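Local coordinates for SusD superfamily protein (Bacteroides fragilis, PDB 3L22) that probably takes part in glycan capture at the bacterial outer membrane, as a zinc-associated member of the SusD family of sugar-binding proteins, at residues His174-Leu179 against Met208-Ala213; Ala223-Thr228 against Leu332-Cys337. All blocks are in the same frame, centred on the assembly; numbering follows the deposited sequence.

Contact 1. Residues His174-Leu179 against Met208-Ala213. With ZN (zinc ion), chain H; EDO (1,2-ethanediol), chain Z.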
loop_
_atom_site.group_PDB
_atom_site.type_symbol
_atom_site.label_atom_id
_atom_site.label_comp_id
_atom_site.label_asym_id
_atom_site.label_seq_id
_atom_site.Cartn_x
_atom_site.Cartn_y
_atom_site.Cartn_z
ATOM N N HIS A 174 -12.413 8.465 9.627
ATOM C CA HIS A 174 -13.026 8.966 8.400
ATOM C C HIS A 174 -12.893 7.928 7.250
ATOM O O HIS A 174 -13.840 7.697 6.494
ATOM C CB HIS A 174 -12.477 10.311 7.923
ATOM C CG HIS A 174 -12.973 10.618 6.565
ATOM N ND1 HIS A 174 -14.247 11.062 6.359
ATOM C CD2 HIS A 174 -12.474 10.325 5.340
ATOM C CE1 HIS A 174 -14.506 11.096 5.065
ATOM N NE2 HIS A 174 -13.444 10.630 4.424
ATOM N N ILE A 175 -11.742 7.296 7.151
ATOM C CA ILE A 175 -11.531 6.206 6.187
ATOM C C ILE A 175 -12.614 5.156 6.367
ATOM O O ILE A 175 -13.207 4.725 5.391
ATOM C CB ILE A 175 -10.127 5.584 6.311
ATOM C CG1 ILE A 175 -9.077 6.587 5.815
ATOM C CG2 ILE A 175 -10.020 4.265 5.516
ATOM C CD1 ILE A 175 -7.614 6.286 6.235
ATOM N N LEU A 176 -12.938 4.803 7.616
ATOM C CA LEU A 176 -13.977 3.815 7.851
ATOM C C LEU A 176 -15.332 4.331 7.372
ATOM O O LEU A 176 -16.136 3.536 6.854
ATOM C CB LEU A 176 -14.037 3.397 9.321
ATOM C CG LEU A 176 -12.836 2.643 9.866
ATOM C CD1 LEU A 176 -12.993 2.503 11.401
ATOM C CD2 LEU A 176 -12.666 1.302 9.178
ATOM N N SER A 177 -15.593 5.632 7.540
ATOM C CA SER A 177 -16.813 6.215 6.975
ATOM C C SER A 177 -16.894 6.117 5.439
ATOM O O SER A 177 -17.940 5.795 4.892
ATOM C CB SER A 177 -16.963 7.674 7.377
ATOM O OG SER A 177 -17.152 7.782 8.751
ATOM N N ASP A 178 -15.780 6.361 4.765
ATOM C CA ASP A 178 -15.743 6.248 3.307
ATOM C C ASP A 178 -15.881 4.796 2.838
ATOM O O ASP A 178 -16.136 4.560 1.662
ATOM C CB ASP A 178 -14.456 6.876 2.740
ATOM C CG ASP A 178 -14.549 8.393 2.551
ATOM O OD1 ASP A 178 -15.635 9.022 2.631
ATOM O OD2 ASP A 178 -13.500 9.003 2.277
ATOM N N LEU A 179 -15.687 3.832 3.735
ATOM C CA LEU A 179 -15.807 2.419 3.402
ATOM C C LEU A 179 -17.049 1.788 4.047
ATOM O O LEU A 179 -17.205 0.555 4.052
ATOM C CB LEU A 179 -14.547 1.690 3.864
ATOM C CG LEU A 179 -13.234 2.159 3.220
ATOM C CD1 LEU A 179 -12.092 1.415 3.901
ATOM C CD2 LEU A 179 -13.214 1.909 1.706
HETATM N N MSE A 208 -9.814 -3.957 6.487
HETATM C CA MSE A 208 -9.008 -4.824 7.310
HETATM C C MSE A 208 -7.686 -4.180 7.719
HETATM O O MSE A 208 -7.326 -4.253 8.889
HETATM C CB MSE A 208 -8.740 -6.162 6.652
HETATM C CG MSE A 208 -7.832 -7.031 7.509
HETATM SE SE MSE A 208 -7.808 -8.934 7.056
HETATM C CE MSE A 208 -7.512 -8.685 5.352
ATOM N N ARG A 209 -6.973 -3.567 6.773
ATOM C CA ARG A 209 -5.733 -2.895 7.101
ATOM C C ARG A 209 -5.917 -1.814 8.152
ATOM O O ARG A 209 -5.093 -1.681 9.058
ATOM C CB ARG A 209 -5.078 -2.279 5.858
ATOM C CG ARG A 209 -4.487 -3.305 4.908
ATOM C CD ARG A 209 -3.421 -2.615 4.066
ATOM N NE ARG A 209 -2.839 -3.368 2.970
ATOM C CZ ARG A 209 -1.938 -2.878 2.131
ATOM N NH1 ARG A 209 -1.484 -1.623 2.268
ATOM N NH2 ARG A 209 -1.460 -3.640 1.167
ATOM N N VAL A 210 -6.984 -1.043 8.026
ATOM C CA VAL A 210 -7.248 0.009 8.962
ATOM C C VAL A 210 -7.506 -0.578 10.347
ATOM O O VAL A 210 -6.933 -0.132 11.325
ATOM C CB VAL A 210 -8.424 0.897 8.498
ATOM C CG1 VAL A 210 -8.928 1.805 9.623
ATOM C CG2 VAL A 210 -7.986 1.725 7.280
ATOM N N TYR A 211 -8.389 -1.567 10.439
ATOM C CA TYR A 211 -8.674 -2.149 11.737
ATOM C C TYR A 211 -7.447 -2.806 12.361
ATOM O O TYR A 211 -7.247 -2.696 13.567
ATOM C CB TYR A 211 -9.862 -3.105 11.680
ATOM C CG TYR A 211 -11.241 -2.447 11.677
ATOM C CD1 TYR A 211 -11.589 -1.480 12.623
ATOM C CD2 TYR A 211 -12.221 -2.830 10.753
ATOM C CE1 TYR A 211 -12.870 -0.922 12.658
ATOM C CE2 TYR A 211 -13.501 -2.275 10.793
ATOM C CZ TYR A 211 -13.809 -1.314 11.723
ATOM O OH TYR A 211 -15.073 -0.770 11.794
HETATM N N MSE A 212 -6.582 -3.427 11.570
HETATM C CA MSE A 212 -5.328 -3.962 12.143
HETATM C C MSE A 212 -4.450 -2.874 12.743
HETATM O O MSE A 212 -3.854 -3.074 13.815
HETATM C CB MSE A 212 -4.538 -4.756 11.108
HETATM C CG MSE A 212 -5.224 -6.029 10.752
HETATM SE SE MSE A 212 -4.290 -6.946 9.298
HETATM C CE MSE A 212 -2.870 -7.661 10.188
ATOM N N ALA A 213 -4.390 -1.719 12.081
ATOM C CA ALA A 213 -3.579 -0.591 12.572
ATOM C C ALA A 213 -4.114 -0.093 13.935
ATOM O O ALA A 213 -3.397 0.584 14.689
ATOM C CB ALA A 213 -3.554 0.571 11.503
HETATM ZN ZN ZN H . -15.731 11.664 7.818
HETATM C C1 EDO Z . -17.882 -0.162 9.286
HETATM O O1 EDO Z . -17.964 -1.278 8.410
HETATM C C2 EDO Z . -17.011 0.981 8.831
HETATM O O2 EDO Z . -16.535 0.903 7.499
HETATM O O HOH W 1 -17.478 11.473 6.460
#

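Contact 2. Residues Ala223-Thr228 against Leu332-Cys337. With EDO (1,2-ethanediol), chain T; EDO (1,2-ethanediol), chain B.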
loop_
_atom_site.group_PDB
_atom_site.type_symbol
_atom_site.label_atom_id
_atom_site.label_comp_id
_atom_site.label_asym_id
_atom_site.label_seq_id
_atom_site.Cartn_x
_atom_site.Cartn_y
_atom_site.Cartn_z
ATOM N N ALA A 223 -14.061 -8.063 8.274
ATOM C CA ALA A 223 -13.825 -7.470 6.956
ATOM C C ALA A 223 -13.115 -8.429 6.022
ATOM O O ALA A 223 -13.563 -8.643 4.902
ATOM C CB ALA A 223 -12.971 -6.166 7.070
ATOM N N GLY A 224 -11.988 -8.990 6.467
ATOM C CA GLY A 224 -11.175 -9.817 5.587
ATOM C C GLY A 224 -11.816 -11.135 5.197
ATOM O O GLY A 224 -11.545 -11.637 4.119
ATOM N N GLU A 225 -12.662 -11.696 6.074
ATOM C CA GLU A 225 -13.387 -12.929 5.749
ATOM C C GLU A 225 -14.477 -12.710 4.714
ATOM O O GLU A 225 -14.894 -13.665 4.121
ATOM C CB GLU A 225 -13.896 -13.668 6.998
ATOM C CG GLU A 225 -12.701 -14.346 7.674
ATOM C CD GLU A 225 -12.990 -15.120 8.887
ATOM O OE1 GLU A 225 -14.117 -15.019 9.418
ATOM O OE2 GLU A 225 -12.047 -15.843 9.315
ATOM N N LEU A 226 -14.854 -11.457 4.432
ATOM C CA LEU A 226 -15.734 -11.157 3.312
ATOM C C LEU A 226 -15.064 -11.267 1.928
ATOM O O LEU A 226 -15.765 -11.279 0.946
ATOM C CB LEU A 226 -16.395 -9.783 3.492
ATOM C CG LEU A 226 -17.373 -9.683 4.664
ATOM C CD1 LEU A 226 -17.777 -8.197 4.868
ATOM C CD2 LEU A 226 -18.641 -10.568 4.475
ATOM N N VAL A 227 -13.735 -11.357 1.860
ATOM C CA VAL A 227 -13.000 -11.441 0.590
ATOM C C VAL A 227 -13.101 -12.876 0.105
ATOM O O VAL A 227 -12.402 -13.745 0.617
ATOM C CB VAL A 227 -11.515 -11.037 0.773
ATOM C CG1 VAL A 227 -10.658 -11.320 -0.505
ATOM C CG2 VAL A 227 -11.417 -9.582 1.248
ATOM N N THR A 228 -13.971 -13.134 -0.862
ATOM C CA THR A 228 -14.211 -14.493 -1.338
ATOM C C THR A 228 -14.009 -14.543 -2.853
ATOM O O THR A 228 -14.025 -13.517 -3.538
ATOM C CB THR A 228 -15.656 -14.944 -1.028
ATOM O OG1 THR A 228 -16.540 -14.029 -1.668
ATOM C CG2 THR A 228 -15.951 -14.965 0.521
ATOM N N LEU A 332 -2.426 -13.813 4.978
ATOM C CA LEU A 332 -1.429 -13.487 5.965
ATOM C C LEU A 332 -1.903 -12.399 6.925
ATOM O O LEU A 332 -1.540 -12.437 8.080
ATOM C CB LEU A 332 -0.090 -13.100 5.309
ATOM C CG LEU A 332 0.720 -14.184 4.604
ATOM C CD1 LEU A 332 2.014 -13.592 4.020
ATOM C CD2 LEU A 332 1.009 -15.401 5.514
ATOM N N ASP A 333 -2.707 -11.442 6.464
ATOM C CA ASP A 333 -3.311 -10.446 7.358
ATOM C C ASP A 333 -4.256 -11.166 8.350
ATOM O O ASP A 333 -4.196 -10.929 9.567
ATOM C CB ASP A 333 -4.121 -9.365 6.596
ATOM C CG ASP A 333 -3.236 -8.324 5.814
ATOM O OD1 ASP A 333 -2.033 -8.264 6.024
ATOM O OD2 ASP A 333 -3.805 -7.587 4.941
ATOM N N LEU A 334 -5.144 -12.015 7.818
ATOM C CA LEU A 334 -6.017 -12.847 8.670
ATOM C C LEU A 334 -5.212 -13.703 9.644
ATOM O O LEU A 334 -5.560 -13.801 10.812
ATOM C CB LEU A 334 -6.970 -13.715 7.833
ATOM C CG LEU A 334 -8.138 -12.974 7.175
ATOM C CD1 LEU A 334 -8.879 -13.901 6.165
ATOM C CD2 LEU A 334 -9.103 -12.418 8.229
ATOM N N ALA A 335 -4.105 -14.283 9.187
ATOM C CA ALA A 335 -3.242 -15.063 10.095
ATOM C C ALA A 335 -2.797 -14.174 11.255
ATOM O O ALA A 335 -2.869 -14.604 12.398
ATOM C CB ALA A 335 -2.022 -15.595 9.351
ATOM N N GLU A 336 -2.350 -12.929 10.958
ATOM C CA GLU A 336 -1.886 -12.032 12.018
ATOM C C GLU A 336 -3.035 -11.725 12.974
ATOM O O GLU A 336 -2.850 -11.744 14.188
ATOM C CB GLU A 336 -1.244 -10.751 11.455
ATOM C CG GLU A 336 -0.877 -9.716 12.524
ATOM C CD GLU A 336 -0.163 -8.507 11.952
ATOM O OE1 GLU A 336 0.013 -8.459 10.704
ATOM O OE2 GLU A 336 0.198 -7.588 12.747
ATOM N N CYS A 337 -4.221 -11.430 12.445
ATOM C CA CYS A 337 -5.376 -11.143 13.298
ATOM C C CYS A 337 -5.697 -12.300 14.239
ATOM O O CYS A 337 -5.874 -12.109 15.447
ATOM C CB CYS A 337 -6.606 -10.843 12.469
ATOM S SG CYS A 337 -6.416 -9.356 11.489
HETATM C C1 EDO T . -9.928 -18.126 8.475
HETATM O O1 EDO T . -10.621 -17.085 7.786
HETATM C C2 EDO T . -10.443 -19.544 8.237
HETATM O O2 EDO T . -11.783 -19.630 8.733
HETATM C C1 EDO B . -1.088 -4.890 5.812
HETATM O O1 EDO B . -0.771 -5.810 4.790
HETATM C C2 EDO B . -0.377 -3.537 5.648
HETATM O O2 EDO B . -0.709 -2.818 6.878
#

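Contact 1. Residues His174-Leu179 against Met208-Ala213
Leu-176 lays its CD2 methyl over a face of the Tyr-211 ring, a CH-pi contact with CD2 4.1 Å from the ring centroid and only 20° off the ring normal. CD1, the other branch, reaches Tyr-211 CE1 at 3.7 Å; both methyls lie on the same side of the ring plane, CD2 nearer the middle and CD1 farther out, past CE1. Tyr-211 gets there because its CG stands beside the backbone N (chi1 -79°), which swings the ring back toward helix 168-178. Next to it, Val-210 turns both methyls across the gap: CG1 lies 3.8 Å from Leu-176 CD2, and CG2 lies 3.7 Å from Ile-175 CG2. All this is apolar packing; the axes of 174-178 and 208-213 come within 10.5 Å and run roughly antiparallel, consistent with the TPR-like helical pairing of SusD proteins. On the face of helix 168-178 turned away from helix 200-213, His-174 binds a zinc ion through ND1 at 2.2 Å; a water and two further atoms complete the ligands. Its NE2 donates to Asp-178 OD2 (2.7 Å) at a bent angle of 133°, meeting the carboxylate from above its plane. Asp-178 is also salt-bridged to Arg-124 of helix 113-131, which additionally backs Ile-175 with Tyr-129. Tyr-211 leans on Lys-219 and Ala-220 of helix 217-225, while Arg-209 ties helix 200-213 to helix 327-339 through a salt bridge to Glu-329.

Contact 2. Residues Ala223-Thr228 against Leu332-Cys337
Glu-225 OE2 has two partners: the hydroxyl of Tyr-338, to which it is hydrogen-bonded, and O1 of an ethanediol probably left from crystallisation, modelled at 2.4 Å from OE2, a separation too short to be trusted. The glutamate's stem is what meets helix 327-339. Its CG, set beside the backbone N (chi1 -75°), comes to 4.1 Å from Leu-334 CD2, and the extended chain beyond carries the carboxylate onward to its polar partners. The other leucine branch, CD1, sits 4.1 Å from Gly-224 O, a carbonyl that already accepts from Val-227 N at 3.2 Å as the chain turns out of helix 217-225. Gly-224 brings bare backbone to the leucine, and its CA is 6.7 Å from Leu-334 CA, the closest CA pair between the segments. Within the mainly helical SusD fold this is plain interhelical packing: one leucine rests on Gly-224 and Glu-225 in the C-terminal part of helix 217-225, and Leu-351 of helix 345-359 touches that same leucine. Neighbouring residues of 332-337 reach different partners. Asp-333 OD1 is salt-bridged to Lys-385 of helix 374-388, and the carboxylate of Glu-336 is shared between Arg-401 and Arg-402.

Overall arrangement
Coming from the N terminus, the chain runs through helix 168-178, passes the short helix 192-196 and returns in helix 200-213, so contact 1 closes a 28-residue excursion. Helix 217-225 follows directly. From its end the chain makes a much longer detour of 103 residues, mostly loop with short helices and strands, before helix 327-339 comes back to close contact 2. The two contacts are in series, neither nested nor crossed, with centres about 14 Å apart. They nonetheless touch: the selenomethionines Met-208 and Met-212, on helix 200-213, pack against Asp-333 and Cys-337. Helices 168-178, 200-213 and 217-225 are thereby tied to helix 327-339.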